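Local coordinates for cellulase (Bacillus sp. BG-CS10, PDB 5E09), which probably hydrolyses internal beta-1,4-glucosidic bonds of cellulose and carries a family 46 carbohydrate-binding module beside its family 5 catalytic domain, at residues 299-302 with 306-309. Sequence-based numbering, arbitrary orientation.
Sequences HLNE and THML
His307 meets the end of helix 286-302 through two residues, Leu300 by carbon contact and Asn301 by way of a water. His307 CB lies 3.7 Å from Leu300 CD1. Leu300 CD1 also lies 3.8 Å from His307 CD2, so the methyl reaches the near carbons of the imidazole, CG and CD2, and approaches the ring obliquely. Leucine suits this place because its branched end reaches inward from the helix and offers the carbon side of the ring a nonpolar surface. Farther out, His307 NE2 is 4.4 Å from Asn301 OD1, too far for a direct bond, and a water bridges them. That water donates to Asn301 OD1 at 2.5 Å. Its oxygen also hydrogen-bonds His307 NE2 at 3.0 Å. Asn301 OD1 sits at the ring edge, near its plane. With chi1 at 55°, His307 holds CG between its backbone N and carbonyl carbon, a rotation that turns the ring's CD2-NE2 side toward Leu300 and the water. Histidine thus adds to its carbon contact a ring nitrogen for the water; asparagine, partly exposed, supplies a short polar arm that reaches the water. The contact closes the last beta-alpha-beta unit of the TIM barrel: Leu300 also touches Phe253 of helix 243-261 and Leu269 of strand 267-272, while strand 306-311 pairs with strands 267-272 and 20-23, completing the ring of eight parallel strands.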
loop_
_atom_site.group_PDB
_atom_site.type_symbol
_atom_site.label_atom_id
_atom_site.label_comp_id
_atom_site.label_asym_id
_atom_site.label_seq_id
_atom_site.Cartn_x
_atom_site.Cartn_y
_atom_site.Cartn_z
ATOM N N HIS A 299 7.031 -12.993 5.287
ATOM C CA HIS A 299 7.482 -13.829 4.173
ATOM C C HIS A 299 8.596 -13.170 3.337
ATOM O O HIS A 299 9.476 -13.867 2.788
ATOM C CB HIS A 299 6.288 -14.228 3.315
ATOM C CG HIS A 299 5.468 -15.323 3.928
ATOM N ND1 HIS A 299 5.876 -16.639 3.935
ATOM C CD2 HIS A 299 4.290 -15.289 4.594
ATOM C CE1 HIS A 299 4.976 -17.374 4.562
ATOM N NE2 HIS A 299 4.002 -16.583 4.971
ATOM N N LEU A 300 8.594 -11.838 3.286
ATOM C CA LEU A 300 9.696 -11.108 2.656
ATOM C C LEU A 300 10.996 -11.369 3.400
ATOM O O LEU A 300 12.046 -11.591 2.784
ATOM C CB LEU A 300 9.424 -9.603 2.611
ATOM C CG LEU A 300 8.242 -9.117 1.769
ATOM C CD1 LEU A 300 8.115 -7.600 1.841
ATOM C CD2 LEU A 300 8.362 -9.594 0.324
ATOM N N ASN A 301 10.920 -11.324 4.728
ATOM C CA ASN A 301 12.084 -11.609 5.559
ATOM C C ASN A 301 12.580 -13.035 5.370
ATOM O O ASN A 301 13.778 -13.254 5.207
ATOM C CB ASN A 301 11.772 -11.351 7.031
ATOM C CG ASN A 301 11.634 -9.876 7.337
ATOM O OD1 ASN A 301 12.155 -9.030 6.621
ATOM N ND2 ASN A 301 10.934 -9.562 8.422
ATOM N N GLU A 302 11.660 -13.998 5.370
ATOM C CA GLU A 302 12.036 -15.389 5.119
ATOM C C GLU A 302 12.708 -15.552 3.753
ATOM O O GLU A 302 13.494 -16.482 3.549
ATOM C CB GLU A 302 10.817 -16.316 5.211
ATOM C CG GLU A 302 10.592 -16.939 6.587
ATOM C CD GLU A 302 9.472 -17.972 6.594
ATOM O OE1 GLU A 302 8.850 -18.193 5.533
ATOM O OE2 GLU A 302 9.219 -18.573 7.664
ATOM N N THR A 306 14.576 -7.213 0.462
ATOM C CA THR A 306 14.602 -5.874 1.028
ATOM C C THR A 306 13.383 -5.116 0.509
ATOM O O THR A 306 13.133 -5.099 -0.692
ATOM C CB THR A 306 15.898 -5.134 0.666
ATOM O OG1 THR A 306 16.971 -5.636 1.475
ATOM C CG2 THR A 306 15.758 -3.643 0.903
ATOM N N HIS A 307 12.612 -4.510 1.408
ATOM C CA HIS A 307 11.363 -3.863 1.014
ATOM C C HIS A 307 11.350 -2.370 1.325
ATOM O O HIS A 307 12.032 -1.906 2.242
ATOM C CB HIS A 307 10.181 -4.546 1.700
ATOM C CG HIS A 307 10.309 -4.610 3.190
ATOM N ND1 HIS A 307 10.171 -3.498 3.995
ATOM C CD2 HIS A 307 10.579 -5.645 4.017
ATOM C CE1 HIS A 307 10.346 -3.852 5.256
ATOM N NE2 HIS A 307 10.598 -5.149 5.298
HETATM N N MSE A 308 10.559 -1.626 0.556
HETATM C CA MSE A 308 10.485 -0.168 0.668
HETATM C C MSE A 308 9.041 0.338 0.573
HETATM O O MSE A 308 8.420 0.274 -0.490
HETATM C CB MSE A 308 11.337 0.491 -0.420
HETATM C CG MSE A 308 12.736 -0.089 -0.542
HETATM SE SE MSE A 308 13.845 0.922 -1.754
HETATM C CE MSE A 308 14.390 2.352 -0.545
ATOM N N LEU A 309 8.523 0.851 1.684
ATOM C CA LEU A 309 7.121 1.240 1.797
ATOM C C LEU A 309 6.779 2.451 0.935
ATOM O O LEU A 309 7.504 3.446 0.934
ATOM C CB LEU A 309 6.785 1.535 3.262
ATOM C CG LEU A 309 5.422 2.141 3.604
ATOM C CD1 LEU A 309 4.323 1.097 3.488
ATOM C CD2 LEU A 309 5.450 2.767 4.996
HETATM O O HOH W 1 11.913 -6.727 7.482
#